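Local coordinates for protein-glutamine gamma-glutamyltransferase 2 (PDB 1G0D) that probably cross-links proteins in a calcium-dependent reaction that joins peptide-bound glutamine to the amino group of lysine or of other primary amines, at residues R229-G234 / Q257-A262; T250-I255 / F275-C280. All coordinates share one frame; numbering follows the deposited sequence.

Contact 1. Residues R229-G234 / Q257-A262; sequences RGVLTG and QQWSKA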
ATOM      1  N   ARG A 229      13.692  -0.130  14.431  1.00 28.86           N
ATOM      2  CA  ARG A 229      14.255  -0.419  13.124  1.00 22.92           C
ATOM      3  C   ARG A 229      13.239  -0.447  12.019  1.00 18.29           C
ATOM      4  O   ARG A 229      13.571  -0.782  10.906  1.00 20.95           O
ATOM      5  CB  ARG A 229      14.989  -1.733  13.147  1.00 24.14           C
ATOM      6  CG  ARG A 229      16.270  -1.687  13.944  1.00 27.52           C
ATOM      7  CD  ARG A 229      17.050  -3.002  13.850  1.00 24.23           C
ATOM      8  NE  ARG A 229      17.848  -3.223  15.050  1.00 29.58           N
ATOM      9  CZ  ARG A 229      19.104  -3.657  15.051  1.00 33.71           C
ATOM     10  NH1 ARG A 229      19.709  -3.920  13.906  1.00 38.56           N
ATOM     11  NH2 ARG A 229      19.762  -3.827  16.193  1.00 36.93           N
ATOM     12  N   GLY A 230      12.012  -0.057  12.316  1.00 18.25           N
ATOM     13  CA  GLY A 230      10.956  -0.087  11.317  1.00 14.01           C
ATOM     14  C   GLY A 230      11.382   0.678  10.110  1.00 15.74           C
ATOM     15  O   GLY A 230      12.403   1.344  10.151  1.00 18.12           O
ATOM     16  N   VAL A 231      10.615   0.618   9.032  1.00 15.14           N
ATOM     17  CA  VAL A 231      11.033   1.342   7.848  1.00 12.86           C
ATOM     18  C   VAL A 231      10.602   2.790   7.845  1.00 15.96           C
ATOM     19  O   VAL A 231      11.344   3.657   7.357  1.00 19.24           O
ATOM     20  CB  VAL A 231      10.506   0.660   6.582  1.00 10.60           C
ATOM     21  CG1 VAL A 231      10.758   1.545   5.273  1.00  2.00           C
ATOM     22  CG2 VAL A 231      11.160  -0.660   6.500  1.00  5.93           C
ATOM     23  N   LEU A 232       9.412   3.060   8.377  1.00 14.22           N
ATOM     24  CA  LEU A 232       8.894   4.420   8.403  1.00 12.13           C
ATOM     25  C   LEU A 232       8.401   4.836   9.771  1.00 16.18           C
ATOM     26  O   LEU A 232       7.971   4.019  10.585  1.00 15.72           O
ATOM     27  CB  LEU A 232       7.719   4.554   7.449  1.00 13.06           C
ATOM     28  CG  LEU A 232       7.967   4.663   5.949  1.00 15.27           C
ATOM     29  CD1 LEU A 232       6.718   4.215   5.205  1.00  8.11           C
ATOM     30  CD2 LEU A 232       8.345   6.100   5.595  1.00 14.09           C
ATOM     31  N   THR A 233       8.440   6.140   9.994  1.00 17.21           N
ATOM     32  CA  THR A 233       7.963   6.731  11.220  1.00 13.93           C
ATOM     33  C   THR A 233       6.607   7.338  10.838  1.00 13.50           C
ATOM     34  O   THR A 233       6.489   8.022   9.814  1.00 13.57           O
ATOM     35  CB  THR A 233       8.957   7.831  11.686  1.00 15.45           C
ATOM     36  OG1 THR A 233      10.110   7.209  12.262  1.00 19.27           O
ATOM     37  CG2 THR A 233       8.336   8.729  12.716  1.00 15.18           C
ATOM     38  N   GLY A 234       5.571   7.080  11.628  1.00 13.67           N
ATOM     39  CA  GLY A 234       4.287   7.659  11.289  1.00 12.36           C
ATOM     40  C   GLY A 234       4.081   9.015  11.940  1.00 16.98           C
ATOM     41  O   GLY A 234       4.476   9.228  13.086  1.00 18.34           O
ATOM     42  N   GLN A 257      15.719   3.107   0.068  1.00 18.99           N
ATOM     43  CA  GLN A 257      17.143   3.389  -0.035  1.00 22.19           C
ATOM     44  C   GLN A 257      17.582   4.254   1.155  1.00 25.47           C
ATOM     45  O   GLN A 257      18.671   4.062   1.698  1.00 26.17           O
ATOM     46  CB  GLN A 257      17.487   4.074  -1.370  1.00 26.20           C
ATOM     47  CG  GLN A 257      17.126   3.293  -2.650  1.00 36.01           C
ATOM     48  CD  GLN A 257      18.030   2.055  -2.952  1.00 47.12           C
ATOM     49  OE1 GLN A 257      18.864   1.651  -2.132  1.00 52.94           O
ATOM     50  NE2 GLN A 257      17.853   1.457  -4.141  1.00 47.82           N
ATOM     51  N   GLN A 258      16.720   5.177   1.577  1.00 26.00           N
ATOM     52  CA  GLN A 258      17.012   6.073   2.703  1.00 24.87           C
ATOM     53  C   GLN A 258      17.143   5.316   4.025  1.00 24.49           C
ATOM     54  O   GLN A 258      18.057   5.567   4.797  1.00 26.84           O
ATOM     55  CB  GLN A 258      15.910   7.120   2.809  1.00 27.20           C
ATOM     56  CG  GLN A 258      16.220   8.263   3.746  1.00 36.01           C
ATOM     57  CD  GLN A 258      15.160   9.389   3.722  1.00 41.91           C
ATOM     58  OE1 GLN A 258      14.669   9.799   4.789  1.00 39.27           O
ATOM     59  NE2 GLN A 258      14.817   9.895   2.513  1.00 38.55           N
ATOM     60  N   TRP A 259      16.201   4.405   4.281  1.00 22.51           N
ATOM     61  CA  TRP A 259      16.192   3.549   5.469  1.00 19.63           C
ATOM     62  C   TRP A 259      17.500   2.709   5.569  1.00 22.72           C
ATOM     63  O   TRP A 259      18.125   2.600   6.622  1.00 24.29           O
ATOM     64  CB  TRP A 259      14.989   2.601   5.379  1.00 15.57           C
ATOM     65  CG  TRP A 259      14.971   1.540   6.426  1.00 15.11           C
ATOM     66  CD1 TRP A 259      14.506   1.667   7.704  1.00 18.51           C
ATOM     67  CD2 TRP A 259      15.403   0.165   6.291  1.00 19.55           C
ATOM     68  NE1 TRP A 259      14.617   0.463   8.380  1.00 21.95           N
ATOM     69  CE2 TRP A 259      15.164  -0.472   7.540  1.00 18.99           C
ATOM     70  CE3 TRP A 259      15.963  -0.583   5.245  1.00 17.11           C
ATOM     71  CZ2 TRP A 259      15.467  -1.819   7.762  1.00 13.15           C
ATOM     72  CZ3 TRP A 259      16.261  -1.928   5.470  1.00 15.43           C
ATOM     73  CH2 TRP A 259      16.009  -2.528   6.721  1.00 19.36           C
ATOM     74  N   SER A 260      17.896   2.087   4.468  1.00 21.96           N
ATOM     75  CA  SER A 260      19.101   1.286   4.460  1.00 18.91           C
ATOM     76  C   SER A 260      20.351   2.159   4.458  1.00 21.21           C
ATOM     77  O   SER A 260      21.279   1.932   5.207  1.00 18.06           O
ATOM     78  CB  SER A 260      19.115   0.404   3.230  1.00 16.47           C
ATOM     79  OG  SER A 260      20.364  -0.240   3.135  1.00 14.57           O
ATOM     80  N   LYS A 261      20.380   3.148   3.579  1.00 23.78           N
ATOM     81  CA  LYS A 261      21.517   4.046   3.497  1.00 27.14           C
ATOM     82  C   LYS A 261      21.897   4.578   4.870  1.00 29.89           C
ATOM     83  O   LYS A 261      23.071   4.593   5.209  1.00 33.21           O
ATOM     84  CB  LYS A 261      21.198   5.228   2.582  1.00 30.61           C
ATOM     85  CG  LYS A 261      22.089   5.352   1.367  1.00 36.60           C
ATOM     86  CD  LYS A 261      21.928   4.151   0.439  1.00 41.59           C
ATOM     87  CE  LYS A 261      22.171   4.544  -1.004  1.00 42.98           C
ATOM     88  NZ  LYS A 261      21.091   5.464  -1.437  1.00 47.77           N
ATOM     89  N   ALA A 262      20.900   5.027   5.647  1.00 33.26           N
ATOM     90  CA  ALA A 262      21.094   5.591   7.001  1.00 26.71           C
ATOM     91  C   ALA A 262      21.416   4.595   8.085  1.00 23.86           C
ATOM     92  O   ALA A 262      21.441   4.966   9.240  1.00 26.02           O
ATOM     93  CB  ALA A 262      19.858   6.358   7.427  1.00 26.82           C
TER
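The indole of Trp259 reaches from its helix to the chain just ahead of strand 232-234, where Arg229, Gly230 and Val231 receive it. With CG anti to the backbone N (chi1 172°), the side chain presents the edge of its five-membered ring to the loop. There NE1 donates to Arg229 O at 3.0 Å; the acceptor lies close to the indole plane, although the N-H itself stands above the carbonyl plane. Gly230 O lies near the same edge, 3.0 Å from Trp259 NE1. Val231 covers one face: its CG2 stands 4.1 Å from the five-membered ring's centroid, almost on the normal, a CH-pi contact. Tryptophan suits the place by joining a broad apolar face to one edge N-H, and valine because branching at CB brings a methyl over the ring close to the backbone. A leucine here, with no N-H to give, would probably leave Arg229 O without its donor on this side and Val231 CG2 without a flat face to pack on. Away from the annotated sites, helix 253-261 of the papain-like transglutaminase core thus packs against the approach to strand 232-234 and, through Trp259, against Ile187 and Val191 of helix 184-193.

Contact 2. Residues T250-I255 / F275-C280; sequences TGSVPI and FAAVAC
Ser252 points its side chain at helix 272-286 and meets the backbone between Ala277 and Val278. Its OG, set beside the backbone N and anti to the carbonyl carbon (chi1 -44°), lies 3.3 Å from Ala277 O, a weak hydrogen bond at most, and 3.6 Å from Val278 CA. Such a short side chain suits the place, because the CA atoms of Ser252 and Val278 are only 5.1 Å apart. The methyl of Ala277 likewise takes up little space, with CB 4.0 Å from Ser252 OG. Beside this polar spot lies an apolar one. Val278 turns CG2 to the side of its backbone N, where that methyl meets both Ser252 CB, at 4.0 Å, and the tip of Ile255. The isoleucine comes in through the end of its longer branch, CD1 standing 3.7 Å from Val278 CG2, and the two side chains run at a slant to each other. Trp175 NE1 can only donate, so the buried Ser252 OG accepts from it; the single hydroxyl proton has more than one acceptor within reach, Thr281 OG1 being a weak partner too. Across the segments the contact is therefore mostly van der Waals packing, against the helix that begins with the catalytic Cys272.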
ATOM      1  N   THR A 250       6.067   9.783  -4.139  1.00 19.47           N
ATOM      2  CA  THR A 250       5.421   9.254  -5.340  1.00 16.55           C
ATOM      3  C   THR A 250       5.852   7.807  -5.588  1.00 15.55           C
ATOM      4  O   THR A 250       5.477   7.206  -6.589  1.00 14.85           O
ATOM      5  CB  THR A 250       5.772  10.084  -6.567  1.00 14.21           C
ATOM      6  OG1 THR A 250       7.133  10.540  -6.489  1.00 12.88           O
ATOM      7  CG2 THR A 250       4.853  11.270  -6.627  1.00 12.48           C
ATOM      8  N   GLY A 251       6.631   7.252  -4.650  1.00 15.67           N
ATOM      9  CA  GLY A 251       7.118   5.888  -4.771  1.00 14.99           C
ATOM     10  C   GLY A 251       7.815   5.295  -3.554  1.00 15.24           C
ATOM     11  O   GLY A 251       8.231   6.012  -2.653  1.00 15.91           O
ATOM     12  N   SER A 252       8.003   3.978  -3.562  1.00 14.54           N
ATOM     13  CA  SER A 252       8.615   3.293  -2.428  1.00 13.80           C
ATOM     14  C   SER A 252      10.115   3.181  -2.387  1.00 15.30           C
ATOM     15  O   SER A 252      10.684   3.062  -1.315  1.00 19.77           O
ATOM     16  CB  SER A 252       8.026   1.892  -2.298  1.00 11.54           C
ATOM     17  OG  SER A 252       6.607   1.935  -2.456  1.00 16.92           O
ATOM     18  N   VAL A 253      10.775   3.220  -3.532  1.00 19.46           N
ATOM     19  CA  VAL A 253      12.236   3.082  -3.551  1.00 18.23           C
ATOM     20  C   VAL A 253      13.037   4.158  -2.762  1.00 16.62           C
ATOM     21  O   VAL A 253      14.063   3.849  -2.157  1.00 19.81           O
ATOM     22  CB  VAL A 253      12.750   3.042  -5.010  1.00 17.97           C
ATOM     23  CG1 VAL A 253      14.254   2.944  -5.018  1.00 16.32           C
ATOM     24  CG2 VAL A 253      12.141   1.876  -5.747  1.00 13.60           C
ATOM     25  N   PRO A 254      12.623   5.434  -2.805  1.00 15.30           N
ATOM     26  CA  PRO A 254      13.388   6.441  -2.049  1.00 14.05           C
ATOM     27  C   PRO A 254      13.335   6.265  -0.537  1.00 13.68           C
ATOM     28  O   PRO A 254      14.277   6.589   0.172  1.00 17.24           O
ATOM     29  CB  PRO A 254      12.788   7.767  -2.510  1.00 14.79           C
ATOM     30  CG  PRO A 254      12.112   7.455  -3.811  1.00 13.82           C
ATOM     31  CD  PRO A 254      11.554   6.071  -3.590  1.00 15.97           C
ATOM     32  N   ILE A 255      12.223   5.746  -0.045  1.00 14.66           N
ATOM     33  CA  ILE A 255      12.063   5.481   1.377  1.00 12.85           C
ATOM     34  C   ILE A 255      12.982   4.313   1.765  1.00 15.04           C
ATOM     35  O   ILE A 255      13.674   4.368   2.781  1.00 14.93           O
ATOM     36  CB  ILE A 255      10.625   5.066   1.688  1.00 11.26           C
ATOM     37  CG1 ILE A 255       9.700   6.255   1.518  1.00  7.49           C
ATOM     38  CG2 ILE A 255      10.552   4.471   3.038  1.00  8.74           C
ATOM     39  CD1 ILE A 255       8.270   5.851   1.337  1.00  7.12           C
ATOM     40  N   PHE A 275       2.556   3.282   3.884  1.00 14.35           N
ATOM     41  CA  PHE A 275       2.968   2.038   4.557  1.00 11.46           C
ATOM     42  C   PHE A 275       2.527   0.893   3.656  1.00 12.93           C
ATOM     43  O   PHE A 275       3.245  -0.069   3.470  1.00 14.10           O
ATOM     44  CB  PHE A 275       2.213   1.795   5.877  1.00 13.06           C
ATOM     45  CG  PHE A 275       2.495   2.778   6.956  1.00 14.59           C
ATOM     46  CD1 PHE A 275       3.663   3.531   6.954  1.00 17.36           C
ATOM     47  CD2 PHE A 275       1.515   3.032   7.927  1.00 18.84           C
ATOM     48  CE1 PHE A 275       3.847   4.541   7.882  1.00 22.03           C
ATOM     49  CE2 PHE A 275       1.675   4.045   8.876  1.00 18.26           C
ATOM     50  CZ  PHE A 275       2.841   4.804   8.853  1.00 24.01           C
ATOM     51  N   ALA A 276       1.299   0.979   3.150  1.00 11.54           N
ATOM     52  CA  ALA A 276       0.756  -0.060   2.293  1.00  9.23           C
ATOM     53  C   ALA A 276       1.568  -0.166   0.995  1.00 13.13           C
ATOM     54  O   ALA A 276       1.989  -1.271   0.627  1.00 17.67           O
ATOM     55  CB  ALA A 276      -0.690   0.225   2.005  1.00  2.38           C
ATOM     56  N   ALA A 277       1.800   0.963   0.315  1.00 12.25           N
ATOM     57  CA  ALA A 277       2.590   0.988  -0.915  1.00 10.53           C
ATOM     58  C   ALA A 277       3.965   0.423  -0.669  1.00 13.94           C
ATOM     59  O   ALA A 277       4.412  -0.376  -1.448  1.00 21.45           O
ATOM     60  CB  ALA A 277       2.740   2.348  -1.394  1.00 15.07           C
ATOM     61  N   VAL A 278       4.652   0.824   0.401  1.00 13.62           N
ATOM     62  CA  VAL A 278       5.991   0.275   0.687  1.00  6.95           C
ATOM     63  C   VAL A 278       5.876  -1.232   0.993  1.00 12.57           C
ATOM     64  O   VAL A 278       6.771  -2.007   0.684  1.00 16.30           O
ATOM     65  CB  VAL A 278       6.647   1.020   1.887  1.00  8.08           C
ATOM     66  CG1 VAL A 278       7.895   0.331   2.362  1.00  5.45           C
ATOM     67  CG2 VAL A 278       6.972   2.408   1.497  1.00  3.58           C
ATOM     68  N   ALA A 279       4.775  -1.671   1.597  1.00 17.70           N
ATOM     69  CA  ALA A 279       4.591  -3.110   1.898  1.00 16.78           C
ATOM     70  C   ALA A 279       4.441  -3.824   0.577  1.00 18.99           C
ATOM     71  O   ALA A 279       5.000  -4.898   0.382  1.00 23.92           O
ATOM     72  CB  ALA A 279       3.309  -3.373   2.769  1.00 15.87           C
ATOM     73  N   CYS A 280       3.668  -3.221  -0.323  1.00 15.31           N
ATOM     74  CA  CYS A 280       3.457  -3.790  -1.632  1.00 12.82           C
ATOM     75  C   CYS A 280       4.747  -3.964  -2.389  1.00 11.37           C
ATOM     76  O   CYS A 280       4.947  -5.000  -2.974  1.00 18.55           O
ATOM     77  CB  CYS A 280       2.556  -2.908  -2.457  1.00 13.91           C
ATOM     78  SG  CYS A 280       1.962  -3.669  -3.955  1.00 14.24           S
TER

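Overall arrangement
From the N terminus, the chain passes 229-234, then 250-255, then 257-262 and finally 275-280. Contact 1 closes the loop from 229-234 to 257-262, and contact 2 the one from 250-255 to 275-280; because the segments alternate, the two loops cross rather than nest. Helix 253-261 serves both, the region of its N-terminal end in contact 2 and its last turn in contact 1. Their centres are 11 Å apart, and packing joins them directly: Val231 CG1 lies 3.7 Å from Ile255 CG2, and Leu232 CD1 lies 3.6 Å from Phe275 CD1. Val231, just ahead of strand 232-234, thus packs on helix 253-261, and Leu232 on both that helix and helix 272-286, in one buried core.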